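Local coordinates for CIR protein (Plasmodium chabaudi chabaudi, PDB 6ZYV), which is of unknown function but belongs to the PIR family of variant malaria antigens linked to infected red blood cells, with a predicted transmembrane helix, at residues 24-29 with 100-105; 158-163 with 186-191; 180-185 with 232-237. The protein carries 5 engineered substitutions. All blocks are in the same frame, centred on the assembly; numbering follows the deposited sequence.

Contact 1 of 3, residues 24-29 with 100-105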
# COMPACT_ATOMS: atom_id res chain seq x y z
N ILE A 24 -3.86 1.85 -17.31
CA ILE A 24 -2.61 1.55 -18.00
C ILE A 24 -2.71 0.19 -18.67
O ILE A 24 -2.93 -0.82 -17.99
CB ILE A 24 -1.41 1.66 -17.04
CG1 ILE A 24 -1.25 3.09 -16.54
CG2 ILE A 24 -0.12 1.16 -17.70
CD1 ILE A 24 -0.52 3.16 -15.36
N ASP A 25 -2.57 0.17 -19.99
CA ASP A 25 -2.62 -1.00 -20.87
C ASP A 25 -1.78 -2.21 -20.38
O ASP A 25 -2.29 -3.33 -20.36
CB ASP A 25 -2.22 -0.61 -22.32
CG ASP A 25 -1.08 0.41 -22.43
OD1 ASP A 25 -1.27 1.57 -21.99
OD2 ASP A 25 -0.00 0.04 -22.98
N THR A 26 -0.52 -1.96 -20.00
CA THR A 26 0.40 -2.99 -19.54
C THR A 26 0.04 -3.56 -18.16
O THR A 26 0.39 -4.70 -17.85
CB THR A 26 1.84 -2.46 -19.59
OG1 THR A 26 1.99 -1.42 -18.62
CG2 THR A 26 2.21 -1.92 -20.96
N ILE A 27 -0.63 -2.76 -17.32
CA ILE A 27 -1.05 -3.22 -16.00
C ILE A 27 -2.55 -3.41 -16.01
O ILE A 27 -3.29 -2.46 -16.28
CB ILE A 27 -0.64 -2.26 -14.85
CG1 ILE A 27 0.89 -2.07 -14.77
CG2 ILE A 27 -1.24 -2.73 -13.51
CD1 ILE A 27 1.32 -1.06 -13.69
N TYR A 28 -3.01 -4.63 -15.71
CA TYR A 28 -4.44 -4.88 -15.64
C TYR A 28 -4.80 -5.71 -14.43
O TYR A 28 -4.40 -6.87 -14.33
CB TYR A 28 -4.99 -5.53 -16.91
CG TYR A 28 -6.50 -5.64 -16.90
CD1 TYR A 28 -7.14 -6.76 -16.38
CD2 TYR A 28 -7.29 -4.61 -17.39
CE1 TYR A 28 -8.52 -6.85 -16.34
CE2 TYR A 28 -8.68 -4.70 -17.37
CZ TYR A 28 -9.29 -5.82 -16.85
OH TYR A 28 -10.66 -5.92 -16.82
N THR A 29 -5.59 -5.13 -13.53
CA THR A 29 -6.12 -5.84 -12.37
C THR A 29 -7.67 -5.86 -12.37
O THR A 29 -8.26 -6.63 -11.61
CB THR A 29 -5.57 -5.28 -11.05
OG1 THR A 29 -6.11 -3.98 -10.83
CG2 THR A 29 -4.03 -5.25 -11.00
N ASN A 100 7.37 -1.85 -10.42
CA ASN A 100 7.88 -3.19 -10.70
C ASN A 100 7.07 -3.84 -11.84
O ASN A 100 7.66 -4.50 -12.70
CB ASN A 100 7.85 -4.06 -9.44
CG ASN A 100 8.44 -5.43 -9.67
OD1 ASN A 100 7.74 -6.43 -9.73
ND2 ASN A 100 9.74 -5.48 -9.86
N GLN A 101 5.75 -3.60 -11.90
CA GLN A 101 4.89 -4.13 -12.96
C GLN A 101 5.20 -3.49 -14.31
O GLN A 101 5.30 -4.19 -15.31
CB GLN A 101 3.40 -3.93 -12.64
CG GLN A 101 2.91 -4.65 -11.39
CD GLN A 101 2.83 -6.15 -11.56
OE1 GLN A 101 3.80 -6.88 -11.32
NE2 GLN A 101 1.66 -6.63 -11.98
N MET A 102 5.33 -2.15 -14.33
CA MET A 102 5.61 -1.38 -15.54
C MET A 102 6.90 -1.86 -16.17
O MET A 102 7.87 -2.09 -15.46
CB MET A 102 5.81 0.11 -15.20
CG MET A 102 4.60 0.78 -14.61
SD MET A 102 3.33 0.93 -15.86
CE MET A 102 4.01 2.26 -16.87
N PRO A 103 6.91 -2.06 -17.49
CA PRO A 103 8.18 -2.38 -18.15
C PRO A 103 9.00 -1.08 -18.21
O PRO A 103 8.42 0.02 -18.28
CB PRO A 103 7.74 -2.84 -19.54
CG PRO A 103 6.48 -2.09 -19.81
CD PRO A 103 5.83 -1.80 -18.47
N ASN A 104 10.33 -1.18 -18.10
CA ASN A 104 11.18 0.03 -18.15
C ASN A 104 11.05 0.96 -16.93
O ASN A 104 11.40 2.14 -16.98
CB ASN A 104 10.96 0.81 -19.45
CG ASN A 104 12.18 1.52 -19.91
OD1 ASN A 104 12.15 2.69 -20.30
ND2 ASN A 104 13.30 0.82 -19.87
N GLU A 105 10.54 0.44 -15.83
CA GLU A 105 10.46 1.12 -14.54
C GLU A 105 10.74 0.03 -13.49
O GLU A 105 10.75 -1.16 -13.82
CB GLU A 105 9.07 1.76 -14.29
CG GLU A 105 8.70 2.96 -15.16
CD GLU A 105 9.47 4.27 -15.06
OE1 GLU A 105 10.21 4.47 -14.07
OE2 GLU A 105 9.32 5.10 -15.98
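I27 and M102 meet where loop 24-29 lies against the C-terminal end of helix 81-101 in this strand-free, mostly helical ectodomain. The helix gives way at M102, which begins a type II beta turn ending at E105. The M102 chain is folded, bent at chi2 (-69°) and again at chi3 (-74°). The bend at chi2 turns SD toward the loop, 3.6 Å from CD1 of I27; the bend at chi3 then sets only the terminal CE. The I27 chain is straight at chi2 (177°) and crosses both of its partners at about a right angle. Its CD1 also rests 3.7 Å from CB of Q101, where the glutamine contributes the root of its chain and not its amide. I24 adds its CG2 branch, 3.9 Å from SD of M102. I24 and M102 both touch N55 of helix 55-71, and I27 touches I98 of helix 81-101. No hydrogen bond crosses between the segments. I27 N bonds weakly to I24 O at 3.1 Å. T26 and P103 reach toward each other, tip to tip. The buried hydroxyl OG1 of T26 has no polar partner in the model and lies 3.9 Å from CD of P103.

Contact 2 of 3, residues 158-163 with 186-191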
# COMPACT_ATOMS: atom_id res chain seq x y z
N TYR A 158 4.71 -7.90 -1.29
CA TYR A 158 3.45 -7.28 -1.69
C TYR A 158 2.36 -8.32 -1.94
O TYR A 158 1.21 -8.09 -1.60
CB TYR A 158 3.65 -6.41 -2.96
CG TYR A 158 2.43 -5.57 -3.27
CD1 TYR A 158 2.18 -4.41 -2.55
CD2 TYR A 158 1.48 -5.99 -4.18
CE1 TYR A 158 1.03 -3.64 -2.78
CE2 TYR A 158 0.31 -5.24 -4.40
CZ TYR A 158 0.10 -4.06 -3.71
OH TYR A 158 -1.04 -3.31 -3.92
N ASP A 159 2.71 -9.48 -2.51
CA ASP A 159 1.75 -10.58 -2.70
C ASP A 159 1.22 -11.08 -1.34
O ASP A 159 0.04 -11.38 -1.22
CB ASP A 159 2.39 -11.73 -3.48
CG ASP A 159 2.47 -11.42 -4.97
OD1 ASP A 159 1.60 -10.67 -5.48
OD2 ASP A 159 3.42 -11.92 -5.63
N ILE A 160 2.08 -11.14 -0.31
CA ILE A 160 1.65 -11.50 1.04
C ILE A 160 0.68 -10.43 1.59
O ILE A 160 -0.35 -10.76 2.16
CB ILE A 160 2.87 -11.68 1.97
CG1 ILE A 160 3.86 -12.73 1.40
CG2 ILE A 160 2.44 -12.04 3.39
CD1 ILE A 160 3.27 -14.12 1.24
N PHE A 161 1.01 -9.15 1.38
CA PHE A 161 0.17 -8.03 1.79
C PHE A 161 -1.22 -8.11 1.11
O PHE A 161 -2.24 -7.84 1.73
CB PHE A 161 0.87 -6.70 1.44
CG PHE A 161 0.02 -5.48 1.68
CD1 PHE A 161 -0.37 -5.14 2.96
CD2 PHE A 161 -0.40 -4.70 0.63
CE1 PHE A 161 -1.14 -4.01 3.18
CE2 PHE A 161 -1.17 -3.57 0.86
CZ PHE A 161 -1.54 -3.24 2.14
N LYS A 162 -1.22 -8.50 -0.17
CA LYS A 162 -2.43 -8.67 -0.96
C LYS A 162 -3.30 -9.79 -0.37
O LYS A 162 -4.51 -9.62 -0.27
CB LYS A 162 -2.07 -9.01 -2.42
CG LYS A 162 -2.15 -7.82 -3.36
CD LYS A 162 -2.51 -8.23 -4.81
CE LYS A 162 -1.48 -9.14 -5.46
NZ LYS A 162 -1.69 -9.25 -6.94
N SER A 163 -2.69 -10.91 0.06
CA SER A 163 -3.39 -12.02 0.70
C SER A 163 -4.01 -11.57 2.02
O SER A 163 -5.12 -12.00 2.36
CB SER A 163 -2.45 -13.18 0.96
OG SER A 163 -2.12 -13.80 -0.27
N GLN A 186 -4.82 -19.46 8.73
CA GLN A 186 -3.88 -20.59 8.70
C GLN A 186 -3.19 -20.68 7.34
O GLN A 186 -1.98 -20.89 7.30
CB GLN A 186 -4.55 -21.92 9.08
CG GLN A 186 -3.53 -23.05 9.38
CD GLN A 186 -2.74 -22.94 10.69
OE1 GLN A 186 -3.29 -23.00 11.80
NE2 GLN A 186 -1.41 -22.77 10.59
N ASN A 187 -3.93 -20.48 6.24
CA ASN A 187 -3.32 -20.46 4.91
C ASN A 187 -2.37 -19.25 4.78
O ASN A 187 -1.31 -19.37 4.17
CB ASN A 187 -4.39 -20.39 3.82
CG ASN A 187 -5.15 -21.69 3.64
OD1 ASN A 187 -4.69 -22.76 4.02
ND2 ASN A 187 -6.31 -21.63 3.04
N PHE A 188 -2.75 -18.10 5.33
CA PHE A 188 -1.95 -16.89 5.31
C PHE A 188 -0.60 -17.09 6.04
O PHE A 188 0.44 -16.74 5.49
CB PHE A 188 -2.74 -15.72 5.90
CG PHE A 188 -1.91 -14.46 6.04
CD1 PHE A 188 -1.61 -13.67 4.93
CD2 PHE A 188 -1.36 -14.10 7.27
CE1 PHE A 188 -0.80 -12.54 5.06
CE2 PHE A 188 -0.54 -13.00 7.38
CZ PHE A 188 -0.29 -12.20 6.29
N VAL A 189 -0.61 -17.63 7.27
CA VAL A 189 0.62 -17.84 8.03
C VAL A 189 1.52 -18.88 7.33
O VAL A 189 2.75 -18.70 7.31
CB VAL A 189 0.41 -18.13 9.54
CG1 VAL A 189 -0.39 -17.02 10.21
CG2 VAL A 189 -0.17 -19.49 9.82
N ASP A 190 0.93 -19.90 6.69
CA ASP A 190 1.72 -20.89 5.94
C ASP A 190 2.34 -20.24 4.70
O ASP A 190 3.49 -20.50 4.38
CB ASP A 190 0.84 -22.08 5.52
CG ASP A 190 0.43 -23.01 6.66
OD1 ASP A 190 0.96 -22.85 7.78
OD2 ASP A 190 -0.43 -23.89 6.43
N GLU A 191 1.59 -19.39 4.01
CA GLU A 191 2.04 -18.67 2.82
C GLU A 191 3.18 -17.70 3.19
O GLU A 191 4.17 -17.59 2.46
CB GLU A 191 0.87 -17.91 2.19
CG GLU A 191 1.23 -17.25 0.87
CD GLU A 191 0.19 -16.28 0.31
OE1 GLU A 191 -0.86 -16.09 0.97
OE2 GLU A 191 0.43 -15.71 -0.78
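S163 and E191 are bonded across an antiparallel helix pair formed by helices 154-174 and 181-198, which follow one another in the chain. The local axes run 10.4 Å apart at 173°. The E191 chain spans the gap. Its CB bond points at the opposite helix. CG continues anti to the backbone N (chi1 -174°) and packs 3.8 Å from CD1 of I160. Beyond CG the chain stays extended (chi2 -170°), so the carboxylate reaches S163. CD of E191 still lies near CD1 of I160, and the two side chains slide past each other in opposite directions. At the tip, OE1 of E191 accepts a hydrogen bond from OG of S163 at 2.9 Å, through its syn lone pair. OE2 of E191 is turned to the same serine but only lies nearby, 3.2 Å from OG of S163. Thus one carboxylate oxygen holds the serine hydroxyl while the aliphatic part of the glutamate covers isoleucine. I160 also packs against F188. CG2 of I160 lies 3.7 Å from CE1 of F188. Further out, F188 meets the Y219 ring and I160 touches L215, both of helix 213-226; L237 of the following loop also touches F188. The F188 ring presents its edge to the I160 carbonyl, with O of I160 in the ring plane and 3.4 Å from CE1 of F188.

Contact 3 of 3, residues 180-185 with 232-237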
# COMPACT_ATOMS: atom_id res chain seq x y z
N ASN A 180 -14.88 -18.44 7.46
CA ASN A 180 -13.61 -18.93 6.95
C ASN A 180 -12.40 -18.18 7.49
O ASN A 180 -11.31 -18.40 6.97
CB ASN A 180 -13.58 -18.83 5.42
CG ASN A 180 -14.39 -19.90 4.73
OD1 ASN A 180 -14.80 -20.89 5.33
ND2 ASN A 180 -14.61 -19.71 3.44
N CYS A 181 -12.56 -17.28 8.50
CA CYS A 181 -11.43 -16.51 8.98
C CYS A 181 -10.30 -17.36 9.50
O CYS A 181 -9.15 -17.10 9.16
CB CYS A 181 -11.83 -15.44 10.00
SG CYS A 181 -10.49 -14.25 10.37
N LEU A 182 -10.60 -18.38 10.31
CA LEU A 182 -9.55 -19.24 10.85
C LEU A 182 -8.82 -20.01 9.76
O LEU A 182 -7.60 -20.01 9.73
CB LEU A 182 -10.09 -20.16 11.96
CG LEU A 182 -9.06 -21.07 12.63
CD1 LEU A 182 -7.94 -20.26 13.29
CD2 LEU A 182 -9.72 -21.98 13.63
N LYS A 183 -9.56 -20.62 8.83
CA LYS A 183 -8.99 -21.35 7.69
C LYS A 183 -8.10 -20.42 6.85
O LYS A 183 -6.98 -20.79 6.53
CB LYS A 183 -10.12 -21.93 6.82
CG LYS A 183 -9.63 -22.74 5.62
CD LYS A 183 -10.80 -23.22 4.71
CE LYS A 183 -11.31 -24.62 5.01
NZ LYS A 183 -11.51 -25.44 3.78
N ASP A 184 -8.57 -19.19 6.56
CA ASP A 184 -7.80 -18.22 5.78
C ASP A 184 -6.55 -17.73 6.51
O ASP A 184 -5.52 -17.54 5.86
CB ASP A 184 -8.67 -17.04 5.33
CG ASP A 184 -9.74 -17.41 4.31
OD1 ASP A 184 -9.72 -18.57 3.81
OD2 ASP A 184 -10.60 -16.55 4.01
N ALA A 185 -6.63 -17.53 7.84
CA ALA A 185 -5.51 -17.10 8.64
C ALA A 185 -4.43 -18.18 8.66
O ALA A 185 -3.24 -17.86 8.56
CB ALA A 185 -5.96 -16.77 10.05
N SER A 232 -12.17 -18.15 18.11
CA SER A 232 -11.18 -19.07 17.57
C SER A 232 -9.77 -18.85 18.07
O SER A 232 -9.39 -17.73 18.43
CB SER A 232 -11.18 -18.99 16.04
OG SER A 232 -12.48 -19.12 15.49
N ASN A 233 -8.96 -19.90 18.03
CA ASN A 233 -7.55 -19.87 18.41
C ASN A 233 -6.75 -19.69 17.12
O ASN A 233 -6.47 -20.65 16.43
CB ASN A 233 -7.20 -21.17 19.10
CG ASN A 233 -5.77 -21.33 19.53
OD1 ASN A 233 -5.31 -22.46 19.75
ND2 ASN A 233 -5.03 -20.23 19.69
N PHE A 234 -6.40 -18.46 16.80
CA PHE A 234 -5.67 -18.14 15.58
C PHE A 234 -4.19 -18.42 15.73
O PHE A 234 -3.64 -18.22 16.81
CB PHE A 234 -5.93 -16.67 15.18
CG PHE A 234 -7.32 -16.43 14.65
CD1 PHE A 234 -7.59 -16.55 13.30
CD2 PHE A 234 -8.35 -16.06 15.50
CE1 PHE A 234 -8.87 -16.31 12.81
CE2 PHE A 234 -9.64 -15.82 15.00
CZ PHE A 234 -9.89 -15.97 13.67
N PRO A 235 -3.54 -18.92 14.67
CA PRO A 235 -2.10 -19.17 14.77
C PRO A 235 -1.33 -17.85 14.84
O PRO A 235 -1.76 -16.82 14.30
CB PRO A 235 -1.79 -19.94 13.46
CG PRO A 235 -2.80 -19.44 12.51
CD PRO A 235 -4.04 -19.18 13.31
N PRO A 236 -0.17 -17.85 15.52
CA PRO A 236 0.65 -16.63 15.55
C PRO A 236 1.40 -16.43 14.23
O PRO A 236 1.66 -17.38 13.49
CB PRO A 236 1.63 -16.90 16.69
CG PRO A 236 1.81 -18.41 16.66
CD PRO A 236 0.50 -18.99 16.19
N LEU A 237 1.75 -15.18 13.92
CA LEU A 237 2.49 -14.87 12.72
C LEU A 237 3.91 -15.41 12.86
O LEU A 237 4.55 -15.18 13.88
CB LEU A 237 2.54 -13.36 12.50
CG LEU A 237 3.11 -12.94 11.16
CD1 LEU A 237 2.12 -13.18 10.05
CD2 LEU A 237 3.55 -11.50 11.19
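F234 packs its ring against the first turn of helix 181-198, where C181, L182 and A185 receive it. CB of A185 meets the ring at its edge, in the ring plane, 3.6 Å from CD1 of F234. L182 comes over the ring instead. Its CD1 makes an off-centre CH-pi contact, 4.2 Å from the centroid of the F234 ring and 30° off the normal. The sulfur of C181 approaches obliquely, with SG 4.7 Å from the same centroid, a cysteine sulfur-aromatic contact. L182 also reaches past the ring. Its CD1 lies 3.5 Å from O of N233 and 4.0 Å from CD of P235, and its CD2 lies 4.1 Å from CB of S232. One leucine therefore touches four consecutive residues of the loop. CG of L182 stands anti to the backbone N (chi1 -178°), and chi2 then turns CD1 to N233, F234 and P235 and CD2 to S232. The loop is the chain that leaves helix 213-226 and runs back across the start of helix 181-198. The disulfide between C181 and C226 staples these two helices of the strand-free PIR ectodomain together and fixes the sulfur beside the ring, which I223 also backs. Further out, S232 bonds through N to OD1 of N227 and through OG to OE1 of Q230. Beyond F234, O of P235 is hydrogen-bonded to OH of Y219.

Overall arrangement
Following the chain from the N terminus, contact 1 closes first, bringing the loop after helix 8-20 back to the end of helix 81-101. It encloses helix 55-71 and most of helix 81-101. Contact 2 opens later, on helix 154-174, and closes on helix 181-198. Contact 3 opens on that same helix before contact 2 has closed, so the two cross, and it ends in the loop after helix 213-226. Their centres are 12 Å apart and they touch, for example through V189 and P236. Contact 2 pairs its two helices, and contact 3 adds that loop to helix 181-198. Contact 1 stands apart, its centre 23 Å from contact 2's and 34 Å from contact 3's.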